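Local coordinates for orotidine 5'-phosphate decarboxylase (Sulfolobus solfataricus, PDB 4DBD), which probably catalyses the decarboxylation of orotidine 5'-monophosphate to UMP, the last step of de novo UMP biosynthesis, at residues K61-G66 and H85-V90; Y67-I72 and K91-E96. One frame throughout, in Å; residues are numbered along the deposited sequence. Where two conformers were deposited one is given.

Contact 1 (K61-G66 and H85-V90); sequences KLADIG and HSFIGV
Leu62 and His85 join neighbouring strands of a TIM barrel at the C-terminal rim, where strands 55-62 and 81-85 run out into the loops that carry the active site. The last rung between them is the bond from His85 N to Leu62 O, 2.8 Å long and almost straight at 175°, with the donor in the carbonyl plane. Beyond it the strands part, and side chains take over.

The His85 imidazole lies beside the foot of Lys61. Its CD2 comes edge-on to the carbonyl oxygen of Lys61, while NE2 packs against the methylenes, 3.8 Å from CD. Bends at chi2 (-61°) and chi4 then carry the ammonium away from the ring to a salt bridge with Asp59 and another with Asp64 of the second subunit. Lys61 is the predicted proton donor, and Asp59 and Asp64 are predicted active-site residues, so this site is probably assembled from both chains. His85 NE2 also crosses the dimer interface, bonding to Ala63 O of the second subunit. In one of its two deposited conformers Phe87 sets CE2 over the rim of one imidazole face.

Ile88 makes the next contact. Its CG1 sits between backbone N and carbonyl carbon (chi1 63°), which turns both branches to the other loop: CG2 presses on Ala63, 3.6 Å from its CB, and CD1 comes within 3.8 Å of Leu62 O. Ahead of the helix that follows, Asp64 is braced by its neighbour, its OD1 taking the N-H of Ile65 through the anti lone pair at 2.7 Å.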
loop_
_atom_site.group_PDB
_atom_site.type_symbol
_atom_site.label_atom_id
_atom_site.label_comp_id
_atom_site.label_asym_id
_atom_site.label_seq_id
_atom_site.Cartn_x
_atom_site.Cartn_y
_atom_site.Cartn_z
ATOM N N LYS A 61 -1.551 -2.213 3.769
ATOM C CA LYS A 61 -2.425 -2.393 2.608
ATOM C C LYS A 61 -1.625 -2.868 1.409
ATOM O O LYS A 61 -1.688 -2.276 0.322
ATOM C CB LYS A 61 -3.144 -1.095 2.261
ATOM C CG LYS A 61 -4.214 -0.654 3.275
ATOM C CD LYS A 61 -5.326 -1.694 3.410
ATOM C CE LYS A 61 -6.561 -1.098 4.108
ATOM N NZ LYS A 61 -6.281 -0.596 5.501
ATOM N N LEU A 62 -0.893 -3.957 1.605
ATOM C CA LEU A 62 0.088 -4.419 0.630
ATOM C C LEU A 62 -0.530 -4.585 -0.754
ATOM O O LEU A 62 -1.574 -5.210 -0.911
ATOM C CB LEU A 62 0.713 -5.721 1.102
ATOM C CG LEU A 62 1.553 -5.625 2.389
ATOM C CD1 LEU A 62 1.761 -7.003 3.006
ATOM C CD2 LEU A 62 2.891 -4.920 2.126
ATOM N N ALA A 63 0.112 -4.007 -1.765
ATOM C CA ALA A 63 -0.494 -4.012 -3.099
ATOM C C ALA A 63 0.568 -3.840 -4.177
ATOM O O ALA A 63 0.583 -2.858 -4.917
ATOM C CB ALA A 63 -1.554 -2.941 -3.193
ATOM N N ASP A 64 1.477 -4.797 -4.243
ATOM C CA ASP A 64 2.545 -4.721 -5.228
ATOM C C ASP A 64 2.835 -6.115 -5.749
ATOM O O ASP A 64 2.126 -7.072 -5.420
ATOM C CB ASP A 64 3.792 -4.079 -4.599
ATOM C CG ASP A 64 4.576 -3.231 -5.585
ATOM O OD1 ASP A 64 4.723 -3.666 -6.747
ATOM O OD2 ASP A 64 5.052 -2.134 -5.208
ATOM N N ILE A 65 3.852 -6.229 -6.592
ATOM C CA ILE A 65 4.307 -7.532 -7.036
ATOM C C ILE A 65 4.907 -8.295 -5.850
ATOM O O ILE A 65 5.262 -7.697 -4.819
ATOM C CB ILE A 65 5.341 -7.404 -8.162
ATOM C CG1 ILE A 65 6.595 -6.694 -7.643
ATOM C CG2 ILE A 65 4.753 -6.634 -9.329
ATOM C CD1 ILE A 65 7.770 -6.758 -8.624
ATOM N N GLY A 66 5.035 -9.607 -6.012
ATOM C CA GLY A 66 5.427 -10.490 -4.928
ATOM C C GLY A 66 6.772 -10.127 -4.352
ATOM O O GLY A 66 6.919 -10.053 -3.129
ATOM N N HIS A 85 -4.089 -6.293 -0.162
ATOM C CA HIS A 85 -5.282 -6.112 -0.998
ATOM C C HIS A 85 -5.534 -7.319 -1.879
ATOM O O HIS A 85 -4.608 -7.849 -2.473
ATOM C CB HIS A 85 -5.131 -4.879 -1.888
ATOM C CG HIS A 85 -5.642 -3.621 -1.263
ATOM N ND1 HIS A 85 -6.986 -3.365 -1.100
ATOM C CD2 HIS A 85 -4.985 -2.551 -0.755
ATOM C CE1 HIS A 85 -7.138 -2.189 -0.515
ATOM N NE2 HIS A 85 -5.941 -1.676 -0.295
ATOM N N SER A 86 -6.794 -7.745 -1.967
ATOM C CA SER A 86 -7.165 -8.798 -2.909
ATOM C C SER A 86 -7.046 -8.356 -4.360
ATOM O O SER A 86 -6.699 -9.159 -5.229
ATOM C CB SER A 86 -8.624 -9.234 -2.688
ATOM O OG SER A 86 -8.814 -9.784 -1.402
ATOM N N PHE A 87 -7.335 -7.081 -4.636
ATOM C CA PHE A 87 -7.497 -6.642 -6.031
ATOM C C PHE A 87 -6.235 -6.784 -6.883
ATOM O O PHE A 87 -6.308 -6.812 -8.122
ATOM C CB PHE A 87 -8.085 -5.218 -6.127
ATOM C CG PHE A 87 -7.100 -4.115 -5.831
ATOM C CD1 PHE A 87 -6.248 -3.639 -6.819
ATOM C CD2 PHE A 87 -7.059 -3.527 -4.578
ATOM C CE1 PHE A 87 -5.344 -2.613 -6.545
ATOM C CE2 PHE A 87 -6.168 -2.507 -4.301
ATOM C CZ PHE A 87 -5.310 -2.050 -5.284
ATOM N N ILE A 88 -5.086 -6.913 -6.228
ATOM C CA ILE A 88 -3.821 -7.080 -6.963
ATOM C C ILE A 88 -3.682 -8.439 -7.643
ATOM O O ILE A 88 -2.856 -8.606 -8.542
ATOM C CB ILE A 88 -2.598 -6.833 -6.074
ATOM C CG1 ILE A 88 -2.541 -7.853 -4.944
ATOM C CG2 ILE A 88 -2.630 -5.407 -5.509
ATOM C CD1 ILE A 88 -1.470 -7.512 -3.919
ATOM N N GLY A 89 -4.465 -9.415 -7.197
ATOM C CA GLY A 89 -4.508 -10.692 -7.877
ATOM C C GLY A 89 -3.464 -11.680 -7.400
ATOM O O GLY A 89 -2.669 -11.402 -6.488
ATOM N N VAL A 90 -3.444 -12.845 -8.039
ATOM C CA VAL A 90 -2.687 -13.973 -7.508
ATOM C C VAL A 90 -1.305 -14.137 -8.152
ATOM O O VAL A 90 -0.282 -13.955 -7.503
ATOM C CB VAL A 90 -3.512 -15.280 -7.635
ATOM C CG1 VAL A 90 -2.693 -16.506 -7.188
ATOM C CG2 VAL A 90 -4.819 -15.161 -6.844
#

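Contact 2 (Y67-I72 and K91-E96); sequences YIMKSI and KGSLDE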
loop_
_atom_site.group_PDB
_atom_site.type_symbol
_atom_site.label_atom_id
_atom_site.label_comp_id
_atom_site.label_asym_id
_atom_site.label_seq_id
_atom_site.Cartn_x
_atom_site.Cartn_y
_atom_site.Cartn_z
ATOM N N TYR A 67 7.765 -9.917 -5.222
ATOM C CA TYR A 67 9.110 -9.564 -4.763
ATOM C C TYR A 67 9.083 -8.384 -3.802
ATOM O O TYR A 67 9.756 -8.395 -2.772
ATOM C CB TYR A 67 10.035 -9.259 -5.955
ATOM C CG TYR A 67 11.295 -8.509 -5.574
ATOM C CD1 TYR A 67 12.322 -9.139 -4.876
ATOM C CD2 TYR A 67 11.469 -7.182 -5.938
ATOM C CE1 TYR A 67 13.491 -8.451 -4.533
ATOM C CE2 TYR A 67 12.630 -6.485 -5.604
ATOM C CZ TYR A 67 13.635 -7.128 -4.901
ATOM O OH TYR A 67 14.782 -6.435 -4.565
ATOM N N ILE A 68 8.290 -7.369 -4.130
ATOM C CA ILE A 68 8.257 -6.153 -3.318
ATOM C C ILE A 68 7.499 -6.396 -2.021
ATOM O O ILE A 68 7.914 -5.937 -0.962
ATOM C CB ILE A 68 7.607 -4.982 -4.079
ATOM C CG1 ILE A 68 8.459 -4.568 -5.290
ATOM C CG2 ILE A 68 7.344 -3.819 -3.147
ATOM C CD1 ILE A 68 9.823 -4.035 -4.950
ATOM N N MET A 69 6.367 -7.099 -2.099
ATOM C CA MET A 69 5.614 -7.376 -0.884
ATOM C C MET A 69 6.411 -8.214 0.100
ATOM O O MET A 69 6.358 -7.987 1.302
ATOM C CB MET A 69 4.276 -8.025 -1.205
ATOM C CG MET A 69 3.326 -7.016 -1.812
ATOM S SD MET A 69 1.625 -7.590 -2.031
ATOM C CE MET A 69 1.875 -9.055 -3.014
ATOM N N LYS A 70 7.147 -9.192 -0.414
ATOM C CA LYS A 70 8.026 -9.998 0.438
ATOM C C LYS A 70 9.165 -9.156 1.037
ATOM O O LYS A 70 9.526 -9.318 2.204
ATOM C CB LYS A 70 8.554 -11.203 -0.347
ATOM C CG LYS A 70 7.475 -12.243 -0.636
ATOM C CD LYS A 70 7.859 -13.147 -1.800
ATOM C CE LYS A 70 9.203 -13.813 -1.594
ATOM N NZ LYS A 70 9.508 -14.721 -2.761
ATOM N N SER A 71 9.714 -8.231 0.253
ATOM C CA SER A 71 10.791 -7.362 0.747
ATOM C C SER A 71 10.299 -6.464 1.882
ATOM O O SER A 71 11.057 -6.092 2.783
ATOM C CB SER A 71 11.351 -6.507 -0.385
ATOM O OG SER A 71 12.011 -7.318 -1.343
ATOM N N ILE A 72 9.023 -6.110 1.830
ATOM C CA ILE A 72 8.409 -5.324 2.883
ATOM C C ILE A 72 8.201 -6.140 4.152
ATOM O O ILE A 72 8.647 -5.738 5.233
ATOM C CB ILE A 72 7.065 -4.749 2.407
ATOM C CG1 ILE A 72 7.303 -3.729 1.293
ATOM C CG2 ILE A 72 6.304 -4.117 3.565
ATOM C CD1 ILE A 72 6.039 -3.294 0.560
ATOM N N LYS A 91 -1.273 -14.470 -9.437
ATOM C CA LYS A 91 -0.018 -14.855 -10.071
ATOM C C LYS A 91 1.022 -13.743 -10.058
ATOM O O LYS A 91 0.805 -12.671 -10.632
ATOM C CB LYS A 91 -0.270 -15.330 -11.508
ATOM C CG LYS A 91 -0.720 -16.779 -11.605
ATOM C CD LYS A 91 -1.880 -17.039 -10.655
ATOM C CE LYS A 91 -2.905 -18.006 -11.238
ATOM N NZ LYS A 91 -4.256 -17.802 -10.611
ATOM N N GLY A 92 2.147 -13.993 -9.392
ATOM C CA GLY A 92 3.242 -13.036 -9.365
ATOM C C GLY A 92 3.037 -11.935 -8.335
ATOM O O GLY A 92 3.795 -10.963 -8.286
ATOM N N SER A 93 2.007 -12.086 -7.512
ATOM C CA SER A 93 1.726 -11.117 -6.452
ATOM C C SER A 93 1.323 -11.861 -5.181
ATOM O O SER A 93 2.180 -12.255 -4.393
ATOM C CB SER A 93 0.661 -10.121 -6.911
ATOM O OG SER A 93 0.363 -9.162 -5.910
ATOM N N LEU A 94 0.031 -12.098 -4.981
ATOM C CA LEU A 94 -0.379 -12.751 -3.742
ATOM C C LEU A 94 0.109 -14.197 -3.576
ATOM O O LEU A 94 0.337 -14.643 -2.444
ATOM C CB LEU A 94 -1.892 -12.646 -3.536
ATOM C CG LEU A 94 -2.387 -11.230 -3.238
ATOM C CD1 LEU A 94 -3.900 -11.186 -3.348
ATOM C CD2 LEU A 94 -1.921 -10.754 -1.843
ATOM N N ASP A 95 0.277 -14.943 -4.666
ATOM C CA ASP A 95 0.760 -16.319 -4.488
ATOM C C ASP A 95 2.153 -16.353 -3.858
ATOM O O ASP A 95 2.412 -17.130 -2.938
ATOM C CB ASP A 95 0.673 -17.176 -5.770
ATOM C CG ASP A 95 1.470 -16.606 -6.941
ATOM O OD1 ASP A 95 2.169 -15.584 -6.790
ATOM O OD2 ASP A 95 1.412 -17.215 -8.032
ATOM N N GLU A 96 3.028 -15.472 -4.325
ATOM C CA GLU A 96 4.388 -15.400 -3.826
ATOM C C GLU A 96 4.426 -14.927 -2.379
ATOM O O GLU A 96 5.227 -15.417 -1.581
ATOM C CB GLU A 96 5.229 -14.484 -4.710
ATOM C CG GLU A 96 5.478 -15.060 -6.081
ATOM C CD GLU A 96 6.257 -14.139 -6.984
ATOM O OE1 GLU A 96 6.772 -13.109 -6.503
ATOM O OE2 GLU A 96 6.368 -14.455 -8.192
HETATM O O HOH W 1 7.576 -10.871 -7.944
HETATM O O HOH W 2 7.504 -16.572 -2.387
HETATM O O HOH W 3 9.129 -13.142 -5.008
#
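Helices 67-72 and 91-96 run side by side in the same general direction, their short axes inclined by 32° and 8.9 Å from each other at closest approach, the second opening with a wider pi-type turn at 91-94. On the buried side Met69 reaches across from the first helix. Its chain is extended to SD and bends at chi3 (-56°), so the terminal methyl swings over the start of the second helix, where CE lies 3.3 Å from Ser93 OG and also touches the Ser93 carbonyl oxygen. Leu94 CD2 adds a looser apolar contact with the same methyl. The Ser93 hydroxyl stands anti to its backbone N and is hydrogen-bonded to Asp64 O.

These are consecutive outer helices of the TIM barrel, each following its own parallel strand, so the packing is that of adjoining beta-alpha units. The predicted substrate-binding stretch includes Tyr67, whose hydroxyl bonds to Tyr191 of the second subunit and whose ring makes a cation-pi contact with Arg188 of that subunit.

Toward solvent the helices are joined by water. Lys70 lays its CD against the backbone carbonyl oxygen of Glu96 at 3.5 Å. The ammonium and the carboxylate oxygen OE1 stay 4.9 Å apart, NZ to OE1, too far for a direct salt bridge. One water accepts a hydrogen bond from Lys70 NZ and donates one to Glu96 OE1; a second accepts from NZ and donates to Glu96 O. A third accepts from Tyr67 N at 2.9 Å and donates to Glu96 OE1, so that this oxygen is gripped by two waters, both linked to the first helix.

From the N terminus, strand 55-62 leads through 61-66 directly into helix 66-73, which holds 67-72; the chain then returns to the barrel as strand 81-85 and passes through 85-90 into helix 90-103, which holds 91-96. Contact 1 closes the loop from 66 to 85, and contact 2 that from 72 to 91. The two loops cross, since their segments alternate along the chain. Contact 1 joins two strand ends with their loops, and contact 2 the two helices that follow. The pair thus binds adjacent beta-alpha units, and the Gly66 N to Gly92 O bond, 2.9 Å, stitches one contact to the other. Both reach the second subunit.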